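Local atomic coordinates of conserved Archaeal protein (Sulfolobus acidocaldarius, PDB entry 4OPC), a protein that uses FAD to hydrogenate the double bonds of geranylgeranyl chains in the biosynthesis of saturated archaeal membrane lipids. Residues C48-S53 against G94-A99; L60-P65 against P100-R105; E69-I74 against F220-N225. All blocks are in the same frame, centred on the assembly; numbering follows the deposited sequence. Where two conformers were deposited one is given.

Interaction 1: residues C48-S53 against G94-A99; sequences CGDAVS and GFELNA. With FDA (dihydroflavine-adenine dinucleotide), chain B.
Bent at its second torsion (chi2 -62°), the side chain of Glu-96 turns back toward the loop before strand 51-53, and its OE1 lies 2.6 Å from Gly-49 O. On the other segment, CG of Asp-50 stands beside its own backbone N (chi1 -62°), which turns the carboxylate toward segment 94-99, with OD1 3.5 Å from Ala-99 CB; OD2 accepts from a water that in turn takes the N-H of Ala-99. Lys-222 bridges the two acids, since OD2 of Asp-50 and OE2 of Glu-96 both pair with its amine. Between the strands, Val-52 and Phe-95 form an antiparallel hydrogen-bonded pair, Val-52 N to Phe-95 O at 3.0 Å and Phe-95 N to Val-52 O at 2.8 Å, and Leu-97 N reaches Asp-50 O almost straight. Ala-51 turns its polar backbone to the flavin: its N donates to O4 of the cofactor, while flavin N3 donates to Ala-51 O at 2.8 Å. The flavin O4 sits close against Gly-49, where there is no CB to meet it. Strand 51-53 ends the eight-stranded sheet; beyond strand 87-97 lies strand 70-80, while Phe-57 of helix 54-60 and Lys-302 of helix 302-322 pack against Val-52.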
loop_
_atom_site.group_PDB
_atom_site.type_symbol
_atom_site.label_atom_id
_atom_site.label_comp_id
_atom_site.label_asym_id
_atom_site.label_seq_id
_atom_site.Cartn_x
_atom_site.Cartn_y
_atom_site.Cartn_z
ATOM N N CYS A 48 -4.135 -10.866 0.455
ATOM C CA CYS A 48 -4.634 -9.543 0.790
ATOM C C CYS A 48 -5.874 -9.732 1.653
ATOM O O CYS A 48 -6.523 -10.779 1.587
ATOM C CB CYS A 48 -4.999 -8.770 -0.491
ATOM S SG CYS A 48 -5.417 -7.027 -0.214
ATOM N N GLY A 49 -6.192 -8.723 2.460
ATOM C CA GLY A 49 -7.460 -8.681 3.168
ATOM C C GLY A 49 -8.634 -8.352 2.259
ATOM O O GLY A 49 -9.783 -8.593 2.630
ATOM N N ASP A 50 -8.334 -7.783 1.089
ATOM C CA ASP A 50 -9.312 -7.528 0.020
ATOM C C ASP A 50 -10.283 -6.385 0.304
ATOM O O ASP A 50 -11.314 -6.259 -0.367
ATOM C CB ASP A 50 -10.111 -8.789 -0.348
ATOM C CG ASP A 50 -9.248 -9.913 -0.896
ATOM O OD1 ASP A 50 -8.161 -9.671 -1.454
ATOM O OD2 ASP A 50 -9.692 -11.075 -0.770
ATOM N N ALA A 51 -9.957 -5.546 1.280
ATOM C CA ALA A 51 -10.838 -4.438 1.661
ATOM C C ALA A 51 -10.372 -3.123 1.047
ATOM O O ALA A 51 -9.222 -2.727 1.227
ATOM C CB ALA A 51 -10.882 -4.316 3.167
ATOM N N VAL A 52 -11.257 -2.440 0.325
ATOM C CA VAL A 52 -10.891 -1.182 -0.331
ATOM C C VAL A 52 -12.021 -0.163 -0.197
ATOM O O VAL A 52 -13.189 -0.499 -0.376
ATOM C CB VAL A 52 -10.577 -1.375 -1.843
ATOM C CG1 VAL A 52 -9.985 -0.093 -2.435
ATOM C CG2 VAL A 52 -9.635 -2.549 -2.079
ATOM N N SER A 53 -11.668 1.083 0.094
ATOM C CA SER A 53 -12.644 2.159 0.230
ATOM C C SER A 53 -13.339 2.475 -1.097
ATOM O O SER A 53 -12.704 2.501 -2.148
ATOM C CB SER A 53 -11.940 3.414 0.745
ATOM O OG SER A 53 -12.777 4.553 0.686
ATOM N N GLY A 94 -17.085 0.923 1.793
ATOM C CA GLY A 94 -16.067 0.214 1.043
ATOM C C GLY A 94 -16.536 -1.137 0.554
ATOM O O GLY A 94 -17.711 -1.506 0.685
ATOM N N PHE A 95 -15.609 -1.883 -0.024
ATOM C CA PHE A 95 -15.939 -3.147 -0.647
ATOM C C PHE A 95 -15.012 -4.222 -0.131
ATOM O O PHE A 95 -13.813 -3.982 0.038
ATOM C CB PHE A 95 -15.750 -3.066 -2.162
ATOM C CG PHE A 95 -16.533 -1.973 -2.831
ATOM C CD1 PHE A 95 -17.905 -1.921 -2.726
ATOM C CD2 PHE A 95 -15.885 -1.019 -3.597
ATOM C CE1 PHE A 95 -18.623 -0.922 -3.359
ATOM C CE2 PHE A 95 -16.592 -0.020 -4.228
ATOM C CZ PHE A 95 -17.964 0.028 -4.110
ATOM N N GLU A 96 -15.567 -5.398 0.136
ATOM C CA GLU A 96 -14.761 -6.596 0.271
ATOM C C GLU A 96 -14.816 -7.288 -1.086
ATOM O O GLU A 96 -15.872 -7.782 -1.502
ATOM C CB GLU A 96 -15.303 -7.500 1.386
ATOM C CG GLU A 96 -14.437 -7.498 2.631
ATOM C CD GLU A 96 -13.054 -8.031 2.369
ATOM O OE1 GLU A 96 -12.115 -7.561 3.040
ATOM O OE2 GLU A 96 -12.898 -8.919 1.507
ATOM N N LEU A 97 -13.680 -7.288 -1.780
ATOM C CA LEU A 97 -13.623 -7.715 -3.177
ATOM C C LEU A 97 -13.148 -9.139 -3.349
ATOM O O LEU A 97 -12.418 -9.673 -2.514
ATOM C CB LEU A 97 -12.638 -6.824 -3.943
ATOM C CG LEU A 97 -12.895 -5.324 -3.936
ATOM C CD1 LEU A 97 -11.778 -4.578 -4.641
ATOM C CD2 LEU A 97 -14.209 -5.051 -4.611
ATOM N N ASN A 98 -13.552 -9.743 -4.462
ATOM C CA ASN A 98 -12.819 -10.863 -5.031
ATOM C C ASN A 98 -11.716 -10.224 -5.871
ATOM O O ASN A 98 -11.959 -9.806 -7.006
ATOM C CB ASN A 98 -13.744 -11.726 -5.895
ATOM C CG ASN A 98 -13.049 -12.950 -6.472
ATOM O OD1 ASN A 98 -11.837 -12.962 -6.684
ATOM N ND2 ASN A 98 -13.833 -13.985 -6.755
ATOM N N ALA A 99 -10.521 -10.113 -5.295
ATOM C CA ALA A 99 -9.449 -9.346 -5.911
ATOM C C ALA A 99 -9.004 -9.860 -7.279
ATOM O O ALA A 99 -8.930 -9.064 -8.210
ATOM C CB ALA A 99 -8.258 -9.209 -4.949
HETATM P PA FDA B . 1.039 -6.862 -6.546
HETATM O O1A FDA B . 2.048 -7.607 -5.764
HETATM O O2A FDA B . -0.430 -7.146 -6.255
HETATM O O5B FDA B . 1.278 -7.133 -8.088
HETATM C C5B FDA B . 2.615 -7.189 -8.623
HETATM C C4B FDA B . 2.557 -8.006 -9.887
HETATM O O4B FDA B . 3.828 -7.931 -10.564
HETATM C C3B FDA B . 2.257 -9.496 -9.683
HETATM O O3B FDA B . 1.071 -9.879 -10.377
HETATM C C2B FDA B . 3.539 -10.200 -10.166
HETATM O O2B FDA B . 3.276 -11.448 -10.789
HETATM C C1B FDA B . 4.096 -9.187 -11.155
HETATM N N9A FDA B . 5.533 -9.218 -11.398
HETATM C C8A FDA B . 6.536 -9.048 -10.475
HETATM N N7A FDA B . 7.743 -9.041 -10.994
HETATM C C5A FDA B . 7.516 -9.205 -12.353
HETATM C C6A FDA B . 8.384 -9.229 -13.461
HETATM N N6A FDA B . 9.701 -9.032 -13.377
HETATM N N1A FDA B . 7.831 -9.355 -14.684
HETATM C C2A FDA B . 6.507 -9.512 -14.779
HETATM N N3A FDA B . 5.586 -9.466 -13.814
HETATM C C4A FDA B . 6.160 -9.280 -12.619
HETATM N N1 FDA B . -4.423 -3.488 0.909
HETATM C C2 FDA B . -5.716 -3.028 0.909
HETATM O O2 FDA B . -6.040 -2.032 0.270
HETATM N N3 FDA B . -6.635 -3.749 1.625
HETATM C C4 FDA B . -6.391 -4.830 2.447
HETATM O O4 FDA B . -7.334 -5.459 2.922
HETATM C C4X FDA B . -5.035 -5.223 2.462
HETATM N N5 FDA B . -4.672 -6.304 3.210
HETATM C C5X FDA B . -3.455 -6.918 2.997
HETATM C C6 FDA B . -3.189 -8.166 3.542
HETATM C C7 FDA B . -2.011 -8.844 3.270
HETATM C C7M FDA B . -1.832 -10.250 3.782
HETATM C C8 FDA B . -1.039 -8.237 2.460
HETATM C C8M FDA B . 0.223 -8.979 2.088
HETATM C C9 FDA B . -1.292 -6.972 1.924
HETATM C C9A FDA B . -2.494 -6.317 2.165
HETATM N N10 FDA B . -2.801 -5.056 1.605
HETATM C C10 FDA B . -4.096 -4.587 1.661
HETATM C "C1'" FDA B . -1.862 -4.370 0.683
HETATM C "C2'" FDA B . -2.247 -4.635 -0.784
HETATM O "O2'" FDA B . -2.537 -6.022 -0.985
HETATM C "C3'" FDA B . -1.102 -4.238 -1.717
HETATM O "O3'" FDA B . -0.650 -2.944 -1.340
HETATM C "C4'" FDA B . -1.467 -4.157 -3.206
HETATM O "O4'" FDA B . -2.172 -5.319 -3.639
HETATM C "C5'" FDA B . -0.238 -3.947 -4.061
HETATM O "O5'" FDA B . -0.598 -3.981 -5.457
HETATM P P FDA B . 0.542 -3.955 -6.565
HETATM O O1P FDA B . -0.142 -3.980 -7.869
HETATM O O2P FDA B . 1.547 -2.843 -6.306
HETATM O O3P FDA B . 1.375 -5.301 -6.329
HETATM O O HOH W 1 -9.934 -12.125 -3.254
#

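Interaction 2: residues L60-P65 against P100-R105; sequences LGMPYP and PLYNQR
Tyr-102 and Arg-105, one helical turn apart, each take a carbonyl of the proline-rich loop 60-65. The phenol OH of Tyr-102 donates to Pro-63 O at 2.5 Å, a short bond that lies in the carbonyl plane on a lone pair, with the oxygen at the ring's edge. NH1 of Arg-105 meets Tyr-64 O at 2.7 Å; the acceptor lies in the guanidinium plane, although the donor sits well above the plane of the carbonyl. Over one guanidinium face comes Pro-63 CB, 3.4 Å from NH2. Pro-65 CG lies 4.1 Å from CE1 of Tyr-102 in apolar contact, and Met-62 CB comes 3.9 Å from its OH. Arginine suits its place because an extended chain, its CG opposite the backbone N (chi1 175°), spans the distance from helix to loop. Farther out, Glu-109 pairs with NE and Glu-69 with NH1, so two acids help to hold the guanidinium. Phe-57 of helix 54-60 backs Met-62 and Pro-65. Pro-63 and Pro-65 have no backbone N-H, while the carbonyls of Pro-63 and Tyr-64 accept; the loop is bonded to helix 99-112 by two side-chain donors, with no backbone-to-backbone bond between the segments.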
loop_
_atom_site.group_PDB
_atom_site.type_symbol
_atom_site.label_atom_id
_atom_site.label_comp_id
_atom_site.label_asym_id
_atom_site.label_seq_id
_atom_site.Cartn_x
_atom_site.Cartn_y
_atom_site.Cartn_z
ATOM N N LEU A 60 -11.249 8.162 -8.882
ATOM C CA LEU A 60 -10.306 7.847 -9.950
ATOM C C LEU A 60 -10.959 7.396 -11.237
ATOM O O LEU A 60 -10.290 7.261 -12.265
ATOM C CB LEU A 60 -9.346 6.757 -9.488
ATOM C CG LEU A 60 -8.522 7.093 -8.253
ATOM C CD1 LEU A 60 -7.777 5.873 -7.777
ATOM C CD2 LEU A 60 -7.558 8.247 -8.532
ATOM N N GLY A 61 -12.258 7.135 -11.172
ATOM C CA GLY A 61 -12.979 6.661 -12.334
ATOM C C GLY A 61 -12.567 5.249 -12.699
ATOM O O GLY A 61 -12.550 4.878 -13.869
ATOM N N MET A 62 -12.216 4.461 -11.690
ATOM C CA MET A 62 -11.949 3.050 -11.910
ATOM C C MET A 62 -13.268 2.297 -11.898
ATOM O O MET A 62 -14.187 2.658 -11.150
ATOM C CB MET A 62 -11.003 2.494 -10.848
ATOM C CG MET A 62 -9.554 2.928 -11.030
ATOM S SD MET A 62 -8.719 2.141 -12.421
ATOM C CE MET A 62 -8.597 0.449 -11.830
ATOM N N PRO A 63 -13.368 1.256 -12.742
ATOM C CA PRO A 63 -14.573 0.438 -12.850
ATOM C C PRO A 63 -15.079 -0.004 -11.489
ATOM O O PRO A 63 -14.322 -0.463 -10.639
ATOM C CB PRO A 63 -14.092 -0.769 -13.660
ATOM C CG PRO A 63 -13.025 -0.227 -14.517
ATOM C CD PRO A 63 -12.321 0.804 -13.672
ATOM N N TYR A 64 -16.379 0.131 -11.298
ATOM C CA TYR A 64 -17.022 -0.277 -10.069
ATOM C C TYR A 64 -17.103 -1.801 -10.005
ATOM O O TYR A 64 -17.514 -2.438 -10.972
ATOM C CB TYR A 64 -18.427 0.312 -10.061
ATOM C CG TYR A 64 -18.936 0.741 -8.716
ATOM C CD1 TYR A 64 -18.266 1.697 -7.963
ATOM C CD2 TYR A 64 -20.115 0.218 -8.214
ATOM C CE1 TYR A 64 -18.751 2.099 -6.739
ATOM C CE2 TYR A 64 -20.600 0.610 -7.003
ATOM C CZ TYR A 64 -19.924 1.549 -6.267
ATOM O OH TYR A 64 -20.433 1.922 -5.050
ATOM N N PRO A 65 -16.707 -2.392 -8.868
ATOM C CA PRO A 65 -16.802 -3.840 -8.647
ATOM C C PRO A 65 -18.255 -4.303 -8.740
ATOM O O PRO A 65 -19.137 -3.619 -8.217
ATOM C CB PRO A 65 -16.310 -4.003 -7.209
ATOM C CG PRO A 65 -15.492 -2.783 -6.942
ATOM C CD PRO A 65 -16.140 -1.690 -7.703
ATOM N N PRO A 100 -8.709 -11.172 -7.409
ATOM C CA PRO A 100 -8.343 -11.654 -8.745
ATOM C C PRO A 100 -9.443 -11.402 -9.778
ATOM O O PRO A 100 -9.134 -11.004 -10.902
ATOM C CB PRO A 100 -8.154 -13.159 -8.546
ATOM C CG PRO A 100 -7.912 -13.351 -7.090
ATOM C CD PRO A 100 -8.568 -12.216 -6.373
ATOM N N LEU A 101 -10.705 -11.626 -9.421
ATOM C CA LEU A 101 -11.783 -11.441 -10.392
ATOM C C LEU A 101 -11.888 -9.986 -10.845
ATOM O O LEU A 101 -11.997 -9.705 -12.039
ATOM C CB LEU A 101 -13.113 -11.923 -9.818
ATOM C CG LEU A 101 -14.203 -12.258 -10.825
ATOM C CD1 LEU A 101 -13.824 -13.515 -11.593
ATOM C CD2 LEU A 101 -15.511 -12.440 -10.097
ATOM N N TYR A 102 -11.852 -9.053 -9.903
ATOM C CA TYR A 102 -11.904 -7.646 -10.266
ATOM C C TYR A 102 -10.676 -7.211 -11.066
ATOM O O TYR A 102 -10.810 -6.563 -12.113
ATOM C CB TYR A 102 -12.040 -6.765 -9.018
ATOM C CG TYR A 102 -12.018 -5.300 -9.374
ATOM C CD1 TYR A 102 -13.136 -4.683 -9.923
ATOM C CD2 TYR A 102 -10.863 -4.543 -9.203
ATOM C CE1 TYR A 102 -13.110 -3.350 -10.283
ATOM C CE2 TYR A 102 -10.829 -3.209 -9.551
ATOM C CZ TYR A 102 -11.952 -2.613 -10.090
ATOM O OH TYR A 102 -11.917 -1.282 -10.455
ATOM N N ASN A 103 -9.495 -7.563 -10.571
ATOM C CA ASN A 103 -8.230 -7.239 -11.224
ATOM C C ASN A 103 -8.216 -7.756 -12.669
ATOM O O ASN A 103 -7.817 -7.033 -13.596
ATOM C CB ASN A 103 -7.104 -7.873 -10.391
ATOM C CG ASN A 103 -5.735 -7.268 -10.631
ATOM O OD1 ASN A 103 -4.908 -7.266 -9.718
ATOM N ND2 ASN A 103 -5.464 -6.793 -11.842
ATOM N N GLN A 104 -8.660 -8.992 -12.867
ATOM C CA GLN A 104 -8.685 -9.564 -14.209
ATOM C C GLN A 104 -9.675 -8.845 -15.112
ATOM O O GLN A 104 -9.430 -8.697 -16.317
ATOM C CB GLN A 104 -8.950 -11.071 -14.153
ATOM C CG GLN A 104 -7.740 -11.849 -13.610
ATOM C CD GLN A 104 -8.078 -13.236 -13.115
ATOM O OE1 GLN A 104 -8.925 -13.931 -13.685
ATOM N NE2 GLN A 104 -7.411 -13.656 -12.043
ATOM N N ARG A 105 -10.797 -8.401 -14.555
ATOM C CA ARG A 105 -11.775 -7.673 -15.359
ATOM C C ARG A 105 -11.220 -6.322 -15.803
ATOM O O ARG A 105 -11.403 -5.920 -16.956
ATOM C CB ARG A 105 -13.099 -7.495 -14.608
ATOM C CG ARG A 105 -14.133 -6.644 -15.353
ATOM C CD ARG A 105 -15.014 -5.930 -14.327
ATOM N NE ARG A 105 -15.597 -4.699 -14.833
ATOM C CZ ARG A 105 -16.219 -3.816 -14.066
ATOM N NH1 ARG A 105 -16.329 -4.036 -12.757
ATOM N NH2 ARG A 105 -16.726 -2.714 -14.601
#

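Interaction 3: residues E69-I74 against F220-N225; sequences ELENKI and FPKGKN
The contact starts from a classic beta bulge, where Glu-71 and Asn-72 both face Glu-96 of strand 87-97; it joins strand 70-80 to segment 220-225, whose strand 216-221 is separated from it in the sheet by strand 202-206. Two consecutive side chains reach across, Glu-71 to Lys-222 and Asn-72 to Pro-221. Glu-71 extends beyond CG and makes a salt bridge through OE1 to Lys-222 NZ at 2.9 Å; the amine approaches from above the carboxylate plane, 54° out of it. A bend at the last torsion of Lys-222 (chi4 -75°) turns NZ to this oxygen. Asn-72 ND2 donates to Pro-221 O at 3.0 Å, a bent bond (148° at the hydrogen) entering from well above the carbonyl plane. The same amide nitrogen also donates to His-200 O, and asparagine suits the place because its NH2 carries two hydrogens. Asn-72 CB packs on Lys-222 C at 3.5 Å. Next to this contact, Phe-220 touches both the flavin and the bound lipid. Lys-222 also pairs with Asp-50 and Glu-96, so its buried amine lies among three acid side chains; their combined charge would be expected to favour the protonated lysine and, in turn, to ease the crowding of acids around it.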
loop_
_atom_site.group_PDB
_atom_site.type_symbol
_atom_site.label_atom_id
_atom_site.label_comp_id
_atom_site.label_asym_id
_atom_site.label_seq_id
_atom_site.Cartn_x
_atom_site.Cartn_y
_atom_site.Cartn_z
ATOM N N GLU A 69 -17.483 -10.188 -8.192
ATOM C CA GLU A 69 -16.355 -9.337 -7.784
ATOM C C GLU A 69 -16.570 -8.637 -6.452
ATOM O O GLU A 69 -15.612 -8.345 -5.739
ATOM C CB GLU A 69 -16.082 -8.251 -8.826
ATOM C CG GLU A 69 -15.686 -8.755 -10.185
ATOM C CD GLU A 69 -15.851 -7.704 -11.253
ATOM O OE1 GLU A 69 -16.109 -6.525 -10.912
ATOM O OE2 GLU A 69 -15.729 -8.071 -12.436
ATOM N N LEU A 70 -17.817 -8.313 -6.145
ATOM C CA LEU A 70 -18.148 -7.656 -4.893
ATOM C C LEU A 70 -18.737 -8.676 -3.940
ATOM O O LEU A 70 -19.904 -9.065 -4.062
ATOM C CB LEU A 70 -19.122 -6.503 -5.117
ATOM C CG LEU A 70 -19.538 -5.714 -3.876
ATOM C CD1 LEU A 70 -18.341 -5.441 -2.982
ATOM C CD2 LEU A 70 -20.207 -4.413 -4.286
ATOM N N GLU A 71 -17.920 -9.119 -2.993
ATOM C CA GLU A 71 -18.326 -10.181 -2.092
ATOM C C GLU A 71 -19.180 -9.654 -0.950
ATOM O O GLU A 71 -20.128 -10.312 -0.533
ATOM C CB GLU A 71 -17.104 -10.928 -1.554
ATOM C CG GLU A 71 -16.267 -11.588 -2.639
ATOM C CD GLU A 71 -15.339 -12.644 -2.088
ATOM O OE1 GLU A 71 -14.108 -12.482 -2.214
ATOM O OE2 GLU A 71 -15.840 -13.639 -1.522
ATOM N N ASN A 72 -18.861 -8.462 -0.462
ATOM C CA ASN A 72 -19.578 -7.925 0.690
ATOM C C ASN A 72 -19.438 -6.411 0.778
ATOM O O ASN A 72 -18.338 -5.869 0.610
ATOM C CB ASN A 72 -19.065 -8.602 1.973
ATOM C CG ASN A 72 -19.891 -8.260 3.203
ATOM O OD1 ASN A 72 -21.120 -8.220 3.158
ATOM N ND2 ASN A 72 -19.208 -8.030 4.319
ATOM N N LYS A 73 -20.542 -5.724 1.032
ATOM C CA LYS A 73 -20.511 -4.275 1.203
ATOM C C LYS A 73 -20.083 -3.908 2.621
ATOM O O LYS A 73 -20.591 -4.464 3.590
ATOM C CB LYS A 73 -21.883 -3.670 0.883
ATOM C CG LYS A 73 -21.965 -2.163 1.069
ATOM C CD LYS A 73 -20.993 -1.440 0.146
ATOM C CE LYS A 73 -20.884 0.032 0.501
ATOM N NZ LYS A 73 -19.820 0.706 -0.287
ATOM N N ILE A 74 -19.150 -2.966 2.731
ATOM C CA ILE A 74 -18.606 -2.546 4.023
ATOM C C ILE A 74 -19.094 -1.156 4.404
ATOM O O ILE A 74 -19.056 -0.235 3.587
ATOM C CB ILE A 74 -17.068 -2.538 3.989
ATOM C CG1 ILE A 74 -16.541 -3.934 3.660
ATOM C CG2 ILE A 74 -16.487 -2.051 5.307
ATOM C CD1 ILE A 74 -17.051 -5.012 4.603
ATOM N N PHE A 220 -12.243 -9.743 8.453
ATOM C CA PHE A 220 -12.911 -8.960 7.415
ATOM C C PHE A 220 -14.003 -9.839 6.787
ATOM O O PHE A 220 -13.690 -10.728 5.982
ATOM C CB PHE A 220 -11.909 -8.559 6.314
ATOM C CG PHE A 220 -10.920 -7.484 6.705
ATOM C CD1 PHE A 220 -10.947 -6.855 7.942
ATOM C CD2 PHE A 220 -9.960 -7.091 5.789
ATOM C CE1 PHE A 220 -10.024 -5.860 8.251
ATOM C CE2 PHE A 220 -9.045 -6.110 6.087
ATOM C CZ PHE A 220 -9.074 -5.484 7.317
ATOM N N PRO A 221 -15.282 -9.604 7.138
ATOM C CA PRO A 221 -16.317 -10.489 6.583
ATOM C C PRO A 221 -16.465 -10.334 5.073
ATOM O O PRO A 221 -16.462 -9.214 4.542
ATOM C CB PRO A 221 -17.598 -10.030 7.292
ATOM C CG PRO A 221 -17.111 -9.345 8.570
ATOM C CD PRO A 221 -15.833 -8.669 8.138
ATOM N N LYS A 222 -16.587 -11.472 4.400
ATOM C CA LYS A 222 -16.832 -11.519 2.961
ATOM C C LYS A 222 -18.258 -11.983 2.658
ATOM O O LYS A 222 -18.600 -12.266 1.505
ATOM C CB LYS A 222 -15.824 -12.452 2.292
ATOM C CG LYS A 222 -14.438 -11.840 2.108
ATOM C CD LYS A 222 -13.496 -12.825 1.425
ATOM C CE LYS A 222 -12.190 -12.171 1.001
ATOM N NZ LYS A 222 -12.356 -11.308 -0.208
ATOM N N GLY A 223 -19.082 -12.048 3.699
ATOM C CA GLY A 223 -20.456 -12.499 3.593
ATOM C C GLY A 223 -20.965 -12.744 4.998
ATOM O O GLY A 223 -20.296 -12.392 5.974
ATOM N N LYS A 224 -22.139 -13.357 5.103
ATOM C CA LYS A 224 -22.737 -13.638 6.398
ATOM C C LYS A 224 -22.050 -14.816 7.082
ATOM O O LYS A 224 -22.153 -14.980 8.299
ATOM C CB LYS A 224 -24.228 -13.939 6.232
ATOM C CG LYS A 224 -25.064 -12.755 5.765
ATOM C CD LYS A 224 -25.540 -11.933 6.949
ATOM C CE LYS A 224 -26.375 -12.775 7.899
ATOM N NZ LYS A 224 -26.631 -12.074 9.190
ATOM N N ASN A 225 -21.359 -15.636 6.296
ATOM C CA ASN A 225 -20.762 -16.873 6.794
ATOM C C ASN A 225 -19.390 -17.155 6.191
ATOM O O ASN A 225 -18.983 -18.305 6.062
ATOM C CB ASN A 225 -21.694 -18.068 6.543
ATOM C CG ASN A 225 -22.916 -18.061 7.448
ATOM O OD1 ASN A 225 -22.878 -18.575 8.568
ATOM N ND2 ASN A 225 -24.004 -17.477 6.966
#

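Overall arrangement
Lys-222 ties interaction 3 to interaction 1: its NZ lies 2.7 Å from Asp-50 OD2 in a salt bridge, next to the residues that bind the flavin, and the centres of the two contacts are about 9 Å apart. Strands 70-80 and 87-97 are neighbours in one sheet, and Asn-98 N probably bonds to Glu-69 O at 2.8 Å. Glu-69 also reaches interaction 2, where its OE1 pairs with Arg-105 NH1 at 3.1 Å. Interactions 1 and 2 meet where Pro-65 CG lies 3.5 Å from Leu-97 CD2. Interaction 1 touches both flavin and lipid, whereas in interaction 2 the nearest atoms of the Met-62 side chain and the cofactor are about 10 Å apart, and the side chains of Tyr-102 and FAD-binding Phe-16 about 4 Å.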